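Local structure of probable leucine/isoleucine/valine-binding protein (Rhodopirellula baltica, 4KV7) at residues A[31-36]-A[223-228]; A[252-257]-A[299-304]; A[107-112]-A[128-133]. The protein probably binds leucine, isoleucine, valine or a related small ligand, as periplasmic solute-binding proteins of ABC transporters do. The protein carries 1 engineered substitution. One frame throughout, in Å; residues are numbered along the deposited sequence.

Contact 1 (A[31-36]-A[223-228]); sequences AELGIN and VGTYEP
Y226 lays the far end of its phenol against the base of the E32 side chain, with CZ 3.6 Å from E32 CB and its OH also close to E32 CG. The two side chains run roughly at right angles, so the tyrosine butts end-on into the glutamate stem and does not lie alongside it. The hydroxyl carries on past that stem to the backbone, where E32 N donates to Y226 OH over 2.9 Å in a fairly straight bond (163°). That amide lies in the opening turn of helix 31-50, and Y226 OH takes up its N-H; the positive end of the helix would probably favour the oxygen as acceptor here. Y226 itself sits in the first turn of helix 226-238, its CG wedged between backbone N and carbonyl carbon (chi1 55°), which sends the ring out toward helix 31-50. In the two-lobed fold of type I periplasmic binding proteins these helices probably belong to different lobes, and the tyrosine would then bridge the cleft. L33 adds the apolar part: its CG comes to the ring edge, 4.2 Å from Y226 CE1, and its CD1 meets T225 CG2 at 4.3 Å. F250 packs on both L33 and T225. E32 bends at chi2 (-66°), turning its carboxylate back over its own helix, where N36 ND2 gives a good bond of 2.8 Å to E32 O and a weak one to E32 OE1; R258 offers that oxygen a long, weak ion pair.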
ATOM      1  N   ALA A  31      -1.071  12.892  -2.378  1.00  9.98           N
ATOM      2  CA  ALA A  31      -1.146  12.630  -3.820  1.00  9.72           C
ATOM      3  C   ALA A  31      -0.082  11.687  -4.367  1.00 10.22           C
ATOM      4  O   ALA A  31      -0.332  10.981  -5.339  1.00 10.09           O
ATOM      5  CB  ALA A  31      -1.107  13.921  -4.594  1.00 11.01           C
ATOM      6  N   GLU A  32       1.105  11.669  -3.770  1.00  9.69           N
ATOM      7  CA  GLU A  32       2.149  10.791  -4.288  1.00 10.32           C
ATOM      8  C   GLU A  32       1.725   9.325  -4.278  1.00  9.83           C
ATOM      9  O   GLU A  32       2.168   8.534  -5.112  1.00 10.41           O
ATOM     10  CB  GLU A  32       3.446  10.960  -3.514  1.00 11.51           C
ATOM     11  CG  GLU A  32       4.166  12.250  -3.850  1.00 15.33           C
ATOM     12  CD  GLU A  32       4.657  12.271  -5.290  1.00 20.38           C
ATOM     13  OE1 GLU A  32       5.360  11.324  -5.700  1.00 20.24           O
ATOM     14  OE2 GLU A  32       4.330  13.235  -6.009  1.00 27.26           O
ATOM     15  N   LEU A  33       0.859   8.957  -3.341  1.00  9.00           N
ATOM     16  CA  LEU A  33       0.421   7.574  -3.236  1.00  8.51           C
ATOM     17  C   LEU A  33      -0.440   7.190  -4.432  1.00  8.93           C
ATOM     18  O   LEU A  33      -0.180   6.182  -5.097  1.00  9.64           O
ATOM     19  CB  LEU A  33      -0.329   7.352  -1.923  1.00  8.66           C
ATOM     20  CG  LEU A  33       0.450   7.686  -0.650  1.00  8.69           C
ATOM     21  CD1 LEU A  33      -0.367   7.371   0.591  1.00 10.15           C
ATOM     22  CD2 LEU A  33       1.804   6.975  -0.594  1.00 11.05           C
ATOM     23  N   GLY A  34      -1.461   7.990  -4.724  1.00  8.30           N
ATOM     24  CA  GLY A  34      -2.342   7.665  -5.834  1.00  9.93           C
ATOM     25  C   GLY A  34      -1.683   7.870  -7.181  1.00  8.64           C
ATOM     26  O   GLY A  34      -1.879   7.072  -8.102  1.00  9.56           O
ATOM     27  N   ILE A  35      -0.914   8.944  -7.307  1.00  8.73           N
ATOM     28  CA  ILE A  35      -0.224   9.229  -8.563  1.00 10.03           C
ATOM     29  C   ILE A  35       0.670   8.063  -8.958  1.00  8.42           C
ATOM     30  O   ILE A  35       0.670   7.612 -10.108  1.00  9.76           O
ATOM     31  CB  ILE A  35       0.601  10.522  -8.458  1.00 10.42           C
ATOM     32  CG1 ILE A  35      -0.337  11.735  -8.440  1.00 10.78           C
ATOM     33  CG2 ILE A  35       1.578  10.639  -9.611  1.00 11.30           C
ATOM     34  CD1 ILE A  35       0.331  13.050  -8.086  1.00 12.52           C
ATOM     35  N   ASN A  36       1.410   7.541  -7.993  1.00  8.66           N
ATOM     36  CA  ASN A  36       2.348   6.474  -8.293  1.00  9.46           C
ATOM     37  C   ASN A  36       1.723   5.101  -8.428  1.00  8.41           C
ATOM     38  O   ASN A  36       2.194   4.306  -9.244  1.00  9.26           O
ATOM     39  CB  ASN A  36       3.534   6.525  -7.340  1.00 10.02           C
ATOM     40  CG  ASN A  36       4.443   7.686  -7.665  1.00 10.93           C
ATOM     41  OD1 ASN A  36       5.154   7.659  -8.666  1.00 12.32           O
ATOM     42  ND2 ASN A  36       4.373   8.746  -6.874  1.00 12.36           N
ATOM     43  N   VAL A 223       2.118   5.101  11.631  1.00  8.09           N
ATOM     44  CA  VAL A 223       1.015   4.626  10.810  1.00  8.47           C
ATOM     45  C   VAL A 223       0.329   5.879  10.268  1.00  8.61           C
ATOM     46  O   VAL A 223      -0.705   6.323  10.769  1.00  8.74           O
ATOM     47  CB  VAL A 223       0.039   3.733  11.625  1.00  8.91           C
ATOM     48  CG1 VAL A 223      -0.986   3.115  10.705  1.00  9.37           C
ATOM     49  CG2 VAL A 223       0.794   2.647  12.401  1.00  9.73           C
ATOM     50  N   GLY A 224       0.959   6.473   9.261  1.00  8.27           N
ATOM     51  CA  GLY A 224       0.534   7.755   8.753  1.00  8.89           C
ATOM     52  C   GLY A 224       0.895   7.913   7.299  1.00  8.60           C
ATOM     53  O   GLY A 224       1.121   6.923   6.610  1.00  8.40           O
ATOM     54  N   THR A 225       0.917   9.153   6.819  1.00  9.42           N
ATOM     55  CA  THR A 225       1.366   9.449   5.463  1.00  9.07           C
ATOM     56  C   THR A 225       2.613  10.327   5.513  1.00  8.48           C
ATOM     57  O   THR A 225       2.948  10.900   6.558  1.00  9.64           O
ATOM     58  CB  THR A 225       0.281  10.151   4.650  1.00  9.90           C
ATOM     59  OG1 THR A 225      -0.130  11.331   5.347  1.00 11.09           O
ATOM     60  CG2 THR A 225      -0.920   9.210   4.445  1.00 10.95           C
ATOM     61  N   TYR A 226       3.284  10.456   4.373  1.00  9.13           N
ATOM     62  CA  TYR A 226       4.589  11.097   4.324  1.00  9.43           C
ATOM     63  C   TYR A 226       4.620  12.521   4.854  1.00 10.24           C
ATOM     64  O   TYR A 226       5.576  12.890   5.534  1.00 10.81           O
ATOM     65  CB  TYR A 226       5.219  11.012   2.929  1.00 10.38           C
ATOM     66  CG  TYR A 226       4.360  11.555   1.811  1.00  9.56           C
ATOM     67  CD1 TYR A 226       3.468  10.723   1.133  1.00 10.10           C
ATOM     68  CD2 TYR A 226       4.463  12.881   1.405  1.00  9.76           C
ATOM     69  CE1 TYR A 226       2.684  11.207   0.096  1.00  9.98           C
ATOM     70  CE2 TYR A 226       3.682  13.367   0.369  1.00 11.16           C
ATOM     71  CZ  TYR A 226       2.798  12.524  -0.284  1.00 10.07           C
ATOM     72  OH  TYR A 226       2.003  12.960  -1.307  1.00 11.50           O
ATOM     73  N   GLU A 227       3.617  13.344   4.554  1.00  9.65           N
ATOM     74  CA  GLU A 227       3.662  14.737   5.004  1.00 10.60           C
ATOM     75  C   GLU A 227       3.655  14.877   6.540  1.00 10.38           C
ATOM     76  O   GLU A 227       4.577  15.479   7.105  1.00 11.00           O
ATOM     77  CB  GLU A 227       2.575  15.615   4.366  1.00 11.74           C
ATOM     78  CG  GLU A 227       2.766  17.076   4.763  1.00 13.43           C
ATOM     79  CD  GLU A 227       1.532  17.967   4.612  1.00 14.42           C
ATOM     80  OE1 GLU A 227       0.389  17.451   4.632  1.00 14.81           O
ATOM     81  OE2 GLU A 227       1.725  19.197   4.537  1.00 17.91           O
ATOM     82  N   PRO A 228       2.629  14.339   7.220  1.00 10.38           N
ATOM     83  CA  PRO A 228       2.636  14.481   8.675  1.00 11.23           C
ATOM     84  C   PRO A 228       3.771  13.699   9.323  1.00 10.25           C
ATOM     85  O   PRO A 228       4.294  14.160  10.339  1.00 11.78           O
ATOM     86  CB  PRO A 228       1.259  13.944   9.094  1.00 11.92           C
ATOM     87  CG  PRO A 228       0.834  13.068   7.980  1.00 11.64           C
ATOM     88  CD  PRO A 228       1.387  13.699   6.748  1.00 11.12           C
TER

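Contact 2 (A[252-257]-A[299-304])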
ATOM      1  N   GLY A 252       4.800   5.872   2.479  1.00  8.91           N
ATOM      2  CA  GLY A 252       5.454   6.287   1.248  1.00  9.92           C
ATOM      3  C   GLY A 252       6.903   6.627   1.519  1.00  9.47           C
ATOM      4  O   GLY A 252       7.252   7.795   1.721  1.00 10.48           O
ATOM      5  N   ALA A 253       7.747   5.599   1.569  1.00  9.81           N
ATOM      6  CA  ALA A 253       9.133   5.767   2.001  1.00 10.40           C
ATOM      7  C   ALA A 253       9.927   6.643   1.051  1.00 10.35           C
ATOM      8  O   ALA A 253      10.827   7.357   1.475  1.00 11.97           O
ATOM      9  CB  ALA A 253       9.806   4.410   2.166  1.00 10.58           C
ATOM     10  N   ASP A 254       9.606   6.586  -0.233  1.00 10.67           N
ATOM     11  CA  ASP A 254      10.319   7.417  -1.193  1.00 12.04           C
ATOM     12  C   ASP A 254       9.969   8.890  -1.015  1.00 11.76           C
ATOM     13  O   ASP A 254      10.849   9.747  -0.994  1.00 13.51           O
ATOM     14  CB  ASP A 254      10.056   6.920  -2.608  1.00 12.53           C
ATOM     15  CG  ASP A 254      10.559   5.506  -2.809  1.00 12.24           C
ATOM     16  OD1 ASP A 254      11.791   5.325  -2.780  1.00 14.36           O
ATOM     17  OD2 ASP A 254       9.727   4.583  -2.980  1.00 12.90           O
ATOM     18  N   ALA A 255       8.687   9.173  -0.831  1.00 11.61           N
ATOM     19  CA  ALA A 255       8.262  10.544  -0.565  1.00 11.53           C
ATOM     20  C   ALA A 255       8.790  11.046   0.779  1.00 12.77           C
ATOM     21  O   ALA A 255       9.152  12.219   0.924  1.00 13.86           O
ATOM     22  CB  ALA A 255       6.760  10.654  -0.612  1.00 14.34           C
ATOM     23  N   LEU A 256       8.831  10.161   1.764  1.00 12.05           N
ATOM     24  CA  LEU A 256       9.339  10.513   3.078  1.00 12.05           C
ATOM     25  C   LEU A 256      10.807  10.910   3.004  1.00 13.96           C
ATOM     26  O   LEU A 256      11.221  11.931   3.569  1.00 14.16           O
ATOM     27  CB  LEU A 256       9.166   9.320   4.013  1.00 12.73           C
ATOM     28  CG  LEU A 256       9.623   9.514   5.458  1.00 12.86           C
ATOM     29  CD1 LEU A 256       8.683  10.435   6.224  1.00 15.52           C
ATOM     30  CD2 LEU A 256       9.725   8.173   6.153  1.00 15.75           C
ATOM     31  N   GLN A 257      11.603  10.127   2.280  1.00 14.09           N
ATOM     32  CA  GLN A 257      13.025  10.415   2.143  1.00 16.69           C
ATOM     33  C   GLN A 257      13.252  11.730   1.402  1.00 17.73           C
ATOM     34  O   GLN A 257      14.130  12.512   1.765  1.00 19.88           O
ATOM     35  CB  GLN A 257      13.757   9.269   1.440  1.00 18.45           C
ATOM     36  CG  GLN A 257      15.244   9.560   1.248  1.00 22.78           C
ATOM     37  CD  GLN A 257      16.048   8.343   0.839  1.00 23.59           C
ATOM     38  OE1 GLN A 257      15.531   7.426   0.198  1.00 24.84           O
ATOM     39  NE2 GLN A 257      17.326   8.328   1.215  1.00 26.93           N
ATOM     40  N   LEU A 299      11.601   5.720  -9.904  1.00 11.63           N
ATOM     41  CA  LEU A 299      11.091   4.451  -9.398  1.00 11.70           C
ATOM     42  C   LEU A 299      10.636   4.626  -7.951  1.00 11.24           C
ATOM     43  O   LEU A 299      11.129   5.508  -7.247  1.00 12.58           O
ATOM     44  CB  LEU A 299      12.168   3.377  -9.475  1.00 13.19           C
ATOM     45  CG  LEU A 299      12.770   3.153 -10.862  1.00 14.67           C
ATOM     46  CD1 LEU A 299      13.786   2.029 -10.815  1.00 15.50           C
ATOM     47  CD2 LEU A 299      11.679   2.874 -11.890  1.00 15.49           C
ATOM     48  N   SER A 300       9.692   3.802  -7.507  1.00 10.35           N
ATOM     49  CA  SER A 300       9.259   3.842  -6.114  1.00 11.20           C
ATOM     50  C   SER A 300       8.630   2.526  -5.702  1.00  9.48           C
ATOM     51  O   SER A 300       8.195   1.738  -6.546  1.00  9.24           O
ATOM     52  CB  SER A 300       8.260   4.977  -5.883  1.00 11.11           C
ATOM     53  OG  SER A 300       7.014   4.727  -6.509  1.00 12.03           O
ATOM     54  N   PHE A 301       8.569   2.285  -4.397  1.00  9.37           N
ATOM     55  CA  PHE A 301       7.867   1.104  -3.917  1.00  8.34           C
ATOM     56  C   PHE A 301       6.390   1.167  -4.290  1.00  8.54           C
ATOM     57  O   PHE A 301       5.755   0.135  -4.461  1.00  8.80           O
ATOM     58  CB  PHE A 301       7.999   0.930  -2.400  1.00  9.05           C
ATOM     59  CG  PHE A 301       9.423   0.891  -1.909  1.00  9.35           C
ATOM     60  CD1 PHE A 301      10.242  -0.203  -2.173  1.00 10.01           C
ATOM     61  CD2 PHE A 301       9.941   1.948  -1.184  1.00 10.52           C
ATOM     62  CE1 PHE A 301      11.559  -0.226  -1.727  1.00 10.51           C
ATOM     63  CE2 PHE A 301      11.261   1.928  -0.741  1.00 10.87           C
ATOM     64  CZ  PHE A 301      12.061   0.836  -1.005  1.00 11.57           C
ATOM     65  N   VAL A 302       5.848   2.379  -4.388  1.00  8.70           N
ATOM     66  CA  VAL A 302       4.434   2.556  -4.669  1.00  8.26           C
ATOM     67  C   VAL A 302       4.115   2.143  -6.106  1.00  8.36           C
ATOM     68  O   VAL A 302       3.197   1.355  -6.349  1.00  8.52           O
ATOM     69  CB  VAL A 302       3.993   4.011  -4.401  1.00  8.64           C
ATOM     70  CG1 VAL A 302       2.522   4.183  -4.732  1.00  9.73           C
ATOM     71  CG2 VAL A 302       4.254   4.403  -2.944  1.00 10.84           C
ATOM     72  N   SER A 303       4.867   2.658  -7.071  1.00  8.14           N
ATOM     73  CA  SER A 303       4.585   2.254  -8.439  1.00  8.82           C
ATOM     74  C   SER A 303       4.940   0.798  -8.701  1.00  8.17           C
ATOM     75  O   SER A 303       4.313   0.167  -9.543  1.00  8.85           O
ATOM     76  CB  SER A 303       5.230   3.176  -9.472  1.00  9.32           C
ATOM     77  OG  SER A 303       6.631   3.245  -9.322  1.00  9.53           O
ATOM     78  N   LEU A 304       5.929   0.247  -7.994  1.00  8.57           N
ATOM     79  CA  LEU A 304       6.203  -1.178  -8.114  1.00  8.69           C
ATOM     80  C   LEU A 304       4.987  -1.981  -7.670  1.00  8.15           C
ATOM     81  O   LEU A 304       4.607  -2.946  -8.331  1.00  8.94           O
ATOM     82  CB  LEU A 304       7.445  -1.558  -7.309  1.00  9.04           C
ATOM     83  CG  LEU A 304       7.758  -3.050  -7.193  1.00  8.47           C
ATOM     84  CD1 LEU A 304       7.871  -3.699  -8.577  1.00  9.98           C
ATOM     85  CD2 LEU A 304       9.051  -3.233  -6.434  1.00 10.14           C
TER
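L299 brings its carbonyl O to the margin of the D254 carboxylate, and from S300 onward the two segments close up. S300 turns its CB against the acid, 3.3 Å from D254 OD2, while its own hydroxyl looks the other way, into its helix: as N-cap of helix 301-319, S300 OG accepts from S303 N at 3.0 Å and almost dead straight (176°). F301 carries the main polar link. Its backbone N donates to D254 OD2 over 2.9 Å, meeting the oxygen nearly along its C-O axis, and its ring follows, CD2 lying 3.2 Å from that same OD2. Ring and carboxylate planes are only 23° apart, although the two side chains cross at about a right angle. With CG anti to its carbonyl carbon (chi1 -55°), F301 also reaches A253, whose CB lies 4.1 Å from F301 CE2; H275, edge-to-face, and F276 pack on the ring from elsewhere. The contact joins the start of helix 253-260 to the start of helix 301-319, probably from lobe to lobe of the binding-protein fold. Cutting D254 back to an alanine here removes the carboxylate, which would probably leave F301 N without its acceptor and open a gap beside S300 CB and the phenylalanine ring. Two acceptors thus serve the start of helix 301-319, S300 from within and D254 from across, and the amides at that helix start are likely to stabilise the aspartate in its ionised form.

Contact 3 (A[107-112]-A[128-133]); sequences QTKTPF and VEFVIN
F112 holds the two strands together through its backbone: F112 N donates to F130 O at 2.8 Å, and I132 N returns a bond to F112 O at 3.0 Å. The pair straddles V131, which makes F112 and V131 a parallel bridge, and the CA-H groups of P111 and V131 add weak contacts to the same two carbonyls. The aromatic part belongs to F130. Its CG stands anti to its carbonyl carbon (chi1 -71°), which carries the ring under the turn at K109, with K109 CA 3.7 Å from the ring centroid and 18° off the normal, a CH-pi contact; K109 CB comes down at the rim, 3.4 Å from F130 CZ. Positive phi at K109 ends helix 95-107 in a Schellman motif and presents the backbone to the ring. Apolar packing is lighter: V131 CG1 meets the edge of the F112 ring. Charge enters by way of a water, which donates to E129 OE2 and accepts a weak bond from K109 NZ. Strand 112-113 runs between 89-90 and 131-132 in a parallel sheet, P111 bonding to V89. F112 and V131 both rest on I102 of helix 95-107, while P111 and I132 pack on A330 and L333 of helix 326-335.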
ATOM      1  N   GLN A 107     -22.251  -4.267  -3.683  1.00 17.96           N
ATOM      2  CA  GLN A 107     -23.628  -4.215  -4.160  1.00 19.25           C
ATOM      3  C   GLN A 107     -23.722  -4.280  -5.680  1.00 19.11           C
ATOM      4  O   GLN A 107     -24.723  -4.737  -6.217  1.00 21.39           O
ATOM      5  CB  GLN A 107     -24.401  -3.026  -3.572  1.00 23.76           C
ATOM      6  CG  GLN A 107     -23.880  -1.644  -3.898  1.00 32.39           C
ATOM      7  CD  GLN A 107     -24.309  -0.620  -2.853  1.00 35.76           C
ATOM      8  OE1 GLN A 107     -24.617  -0.974  -1.714  1.00 41.34           O
ATOM      9  NE2 GLN A 107     -24.330   0.653  -3.237  1.00 35.44           N
ATOM     10  N   THR A 108     -22.661  -3.866  -6.364  1.00 18.84           N
ATOM     11  CA  THR A 108     -22.631  -3.942  -7.820  1.00 18.47           C
ATOM     12  C   THR A 108     -21.861  -5.165  -8.318  1.00 18.44           C
ATOM     13  O   THR A 108     -21.687  -5.343  -9.526  1.00 18.01           O
ATOM     14  CB  THR A 108     -22.026  -2.675  -8.445  1.00 19.37           C
ATOM     15  OG1 THR A 108     -20.692  -2.490  -7.958  1.00 18.27           O
ATOM     16  CG2 THR A 108     -22.866  -1.454  -8.094  1.00 22.30           C
ATOM     17  N   LYS A 109     -21.415  -5.997  -7.378  1.00 18.98           N
ATOM     18  CA  LYS A 109     -20.664  -7.218  -7.687  1.00 18.64           C
ATOM     19  C   LYS A 109     -19.416  -6.928  -8.525  1.00 17.98           C
ATOM     20  O   LYS A 109     -19.078  -7.670  -9.448  1.00 18.30           O
ATOM     21  CB  LYS A 109     -21.574  -8.262  -8.347  1.00 20.34           C
ATOM     22  CG  LYS A 109     -22.743  -8.643  -7.462  1.00 21.47           C
ATOM     23  CD  LYS A 109     -23.548  -9.787  -8.048  1.00 27.04           C
ATOM     24  CE  LYS A 109     -24.752 -10.113  -7.170  1.00 30.44           C
ATOM     25  NZ  LYS A 109     -24.353 -10.666  -5.846  1.00 34.97           N
ATOM     26  N   THR A 110     -18.742  -5.838  -8.187  1.00 14.88           N
ATOM     27  CA  THR A 110     -17.556  -5.401  -8.908  1.00 13.79           C
ATOM     28  C   THR A 110     -16.313  -5.792  -8.119  1.00 13.64           C
ATOM     29  O   THR A 110     -16.166  -5.378  -6.971  1.00 13.65           O
ATOM     30  CB  THR A 110     -17.548  -3.866  -9.068  1.00 14.54           C
ATOM     31  OG1 THR A 110     -18.751  -3.430  -9.716  1.00 15.70           O
ATOM     32  CG2 THR A 110     -16.347  -3.408  -9.883  1.00 14.46           C
ATOM     33  N   PRO A 111     -15.398  -6.571  -8.725  1.00 13.05           N
ATOM     34  CA  PRO A 111     -14.156  -6.911  -8.014  1.00 13.83           C
ATOM     35  C   PRO A 111     -13.404  -5.659  -7.578  1.00 11.38           C
ATOM     36  O   PRO A 111     -13.300  -4.690  -8.335  1.00 12.44           O
ATOM     37  CB  PRO A 111     -13.357  -7.693  -9.059  1.00 13.43           C
ATOM     38  CG  PRO A 111     -14.399  -8.290  -9.952  1.00 17.22           C
ATOM     39  CD  PRO A 111     -15.505  -7.264 -10.021  1.00 14.28           C
ATOM     40  N   PHE A 112     -12.901  -5.692  -6.347  1.00 10.89           N
ATOM     41  CA  PHE A 112     -12.185  -4.589  -5.731  1.00 10.56           C
ATOM     42  C   PHE A 112     -10.785  -5.157  -5.467  1.00  9.62           C
ATOM     43  O   PHE A 112     -10.549  -5.833  -4.456  1.00 11.02           O
ATOM     44  CB  PHE A 112     -12.900  -4.175  -4.438  1.00 11.12           C
ATOM     45  CG  PHE A 112     -12.404  -2.884  -3.842  1.00 10.96           C
ATOM     46  CD1 PHE A 112     -12.883  -1.662  -4.289  1.00 11.08           C
ATOM     47  CD2 PHE A 112     -11.469  -2.891  -2.823  1.00 10.96           C
ATOM     48  CE1 PHE A 112     -12.430  -0.477  -3.736  1.00 11.75           C
ATOM     49  CE2 PHE A 112     -11.018  -1.701  -2.263  1.00 12.08           C
ATOM     50  CZ  PHE A 112     -11.504  -0.502  -2.720  1.00 11.70           C
ATOM     51  N   VAL A 128     -16.813  -9.430   2.412  1.00 32.97           N
ATOM     52  CA  VAL A 128     -15.915  -8.843   1.421  1.00 28.54           C
ATOM     53  C   VAL A 128     -15.511  -9.848   0.340  1.00 26.97           C
ATOM     54  O   VAL A 128     -14.342  -9.944  -0.036  1.00 23.38           O
ATOM     55  CB  VAL A 128     -14.672  -8.194   2.082  1.00 24.60           C
ATOM     56  CG1 VAL A 128     -15.076  -6.955   2.859  1.00 28.44           C
ATOM     57  CG2 VAL A 128     -13.966  -9.177   2.993  1.00 26.23           C
ATOM     58  N   GLU A 129     -16.496 -10.577  -0.175  1.00 22.63           N
ATOM     59  CA  GLU A 129     -16.246 -11.603  -1.183  1.00 24.96           C
ATOM     60  C   GLU A 129     -15.601 -11.044  -2.454  1.00 29.97           C
ATOM     61  O   GLU A 129     -14.835 -11.738  -3.120  1.00 29.07           O
ATOM     62  CB  GLU A 129     -17.537 -12.365  -1.521  1.00 29.06           C
ATOM     63  CG  GLU A 129     -18.465 -11.653  -2.497  1.00 35.67           C
ATOM     64  CD  GLU A 129     -19.916 -12.098  -2.386  1.00 40.16           C
ATOM     65  OE1 GLU A 129     -20.646 -11.529  -1.548  1.00 41.09           O
ATOM     66  OE2 GLU A 129     -20.330 -13.004  -3.142  1.00 43.58           O
ATOM     67  N   PHE A 130     -15.901  -9.790  -2.777  1.00 16.58           N
ATOM     68  CA  PHE A 130     -15.361  -9.153  -3.983  1.00 15.83           C
ATOM     69  C   PHE A 130     -14.037  -8.447  -3.765  1.00 14.50           C
ATOM     70  O   PHE A 130     -13.443  -7.917  -4.702  1.00 15.68           O
ATOM     71  CB  PHE A 130     -16.384  -8.201  -4.593  1.00 17.72           C
ATOM     72  CG  PHE A 130     -17.527  -8.916  -5.219  1.00 17.72           C
ATOM     73  CD1 PHE A 130     -17.388  -9.483  -6.474  1.00 19.25           C
ATOM     74  CD2 PHE A 130     -18.730  -9.058  -4.550  1.00 18.80           C
ATOM     75  CE1 PHE A 130     -18.425 -10.170  -7.057  1.00 21.01           C
ATOM     76  CE2 PHE A 130     -19.774  -9.749  -5.126  1.00 23.45           C
ATOM     77  CZ  PHE A 130     -19.615 -10.306  -6.380  1.00 21.22           C
ATOM     78  N   VAL A 131     -13.557  -8.468  -2.532  1.00 13.06           N
ATOM     79  CA  VAL A 131     -12.302  -7.812  -2.201  1.00 12.71           C
ATOM     80  C   VAL A 131     -11.150  -8.813  -2.265  1.00 12.44           C
ATOM     81  O   VAL A 131     -11.090  -9.769  -1.469  1.00 14.92           O
ATOM     82  CB  VAL A 131     -12.358  -7.150  -0.814  1.00 12.82           C
ATOM     83  CG1 VAL A 131     -11.035  -6.477  -0.488  1.00 13.65           C
ATOM     84  CG2 VAL A 131     -13.499  -6.146  -0.751  1.00 15.17           C
ATOM     85  N   ILE A 132     -10.243  -8.599  -3.213  1.00 10.44           N
ATOM     86  CA  ILE A 132      -9.125  -9.502  -3.450  1.00 10.84           C
ATOM     87  C   ILE A 132      -7.848  -8.683  -3.409  1.00 10.12           C
ATOM     88  O   ILE A 132      -7.730  -7.664  -4.090  1.00 10.41           O
ATOM     89  CB  ILE A 132      -9.268 -10.234  -4.791  1.00 12.20           C
ATOM     90  CG1 ILE A 132     -10.570 -11.042  -4.796  1.00 14.95           C
ATOM     91  CG2 ILE A 132      -8.074 -11.139  -5.041  1.00 15.18           C
ATOM     92  CD1 ILE A 132     -10.791 -11.871  -6.045  1.00 19.53           C
ATOM     93  N   ASN A 133      -6.911  -9.120  -2.574  1.00  9.82           N
ATOM     94  CA  ASN A 133      -5.724  -8.346  -2.244  1.00  9.81           C
ATOM     95  C   ASN A 133      -4.445  -8.987  -2.749  1.00  8.76           C
ATOM     96  O   ASN A 133      -4.324 -10.211  -2.777  1.00 10.65           O
ATOM     97  CB  ASN A 133      -5.626  -8.196  -0.725  1.00  9.80           C
ATOM     98  CG  ASN A 133      -6.882  -7.607  -0.127  1.00  9.42           C
ATOM     99  OD1 ASN A 133      -7.235  -6.461  -0.413  1.00 10.03           O
ATOM    100  ND2 ASN A 133      -7.564  -8.381   0.719  1.00 10.90           N
TER
HETATM  101  O   HOH W   1     -22.077 -13.130  -4.931  1.00 43.08           O
HETATM  102  O   HOH W   2      -8.295  -4.930  -2.644  1.00 10.33           O

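Contacts 1 and 2 form one continuous patch, their centres 9 Å apart. Segments 31-36 and 299-304 touch directly, L33 O lying 3.4 Å from V302 CG1, and so do segments 223-228 and 252-257, where Y226 CG is 3.5 Å from A255 CB. Two helix starts thus face two others, which suggests a joint bridge between the lobes beside the cleft where relatives hold their ligand. Contact 3 stands apart, about 24 Å from contact 1 and about 27 Å from contact 2 between centres, and touches neither. It probably lies within a single lobe, its residues nested in the chain between the two segments of contact 1, and pairs two strands of a short parallel sheet there.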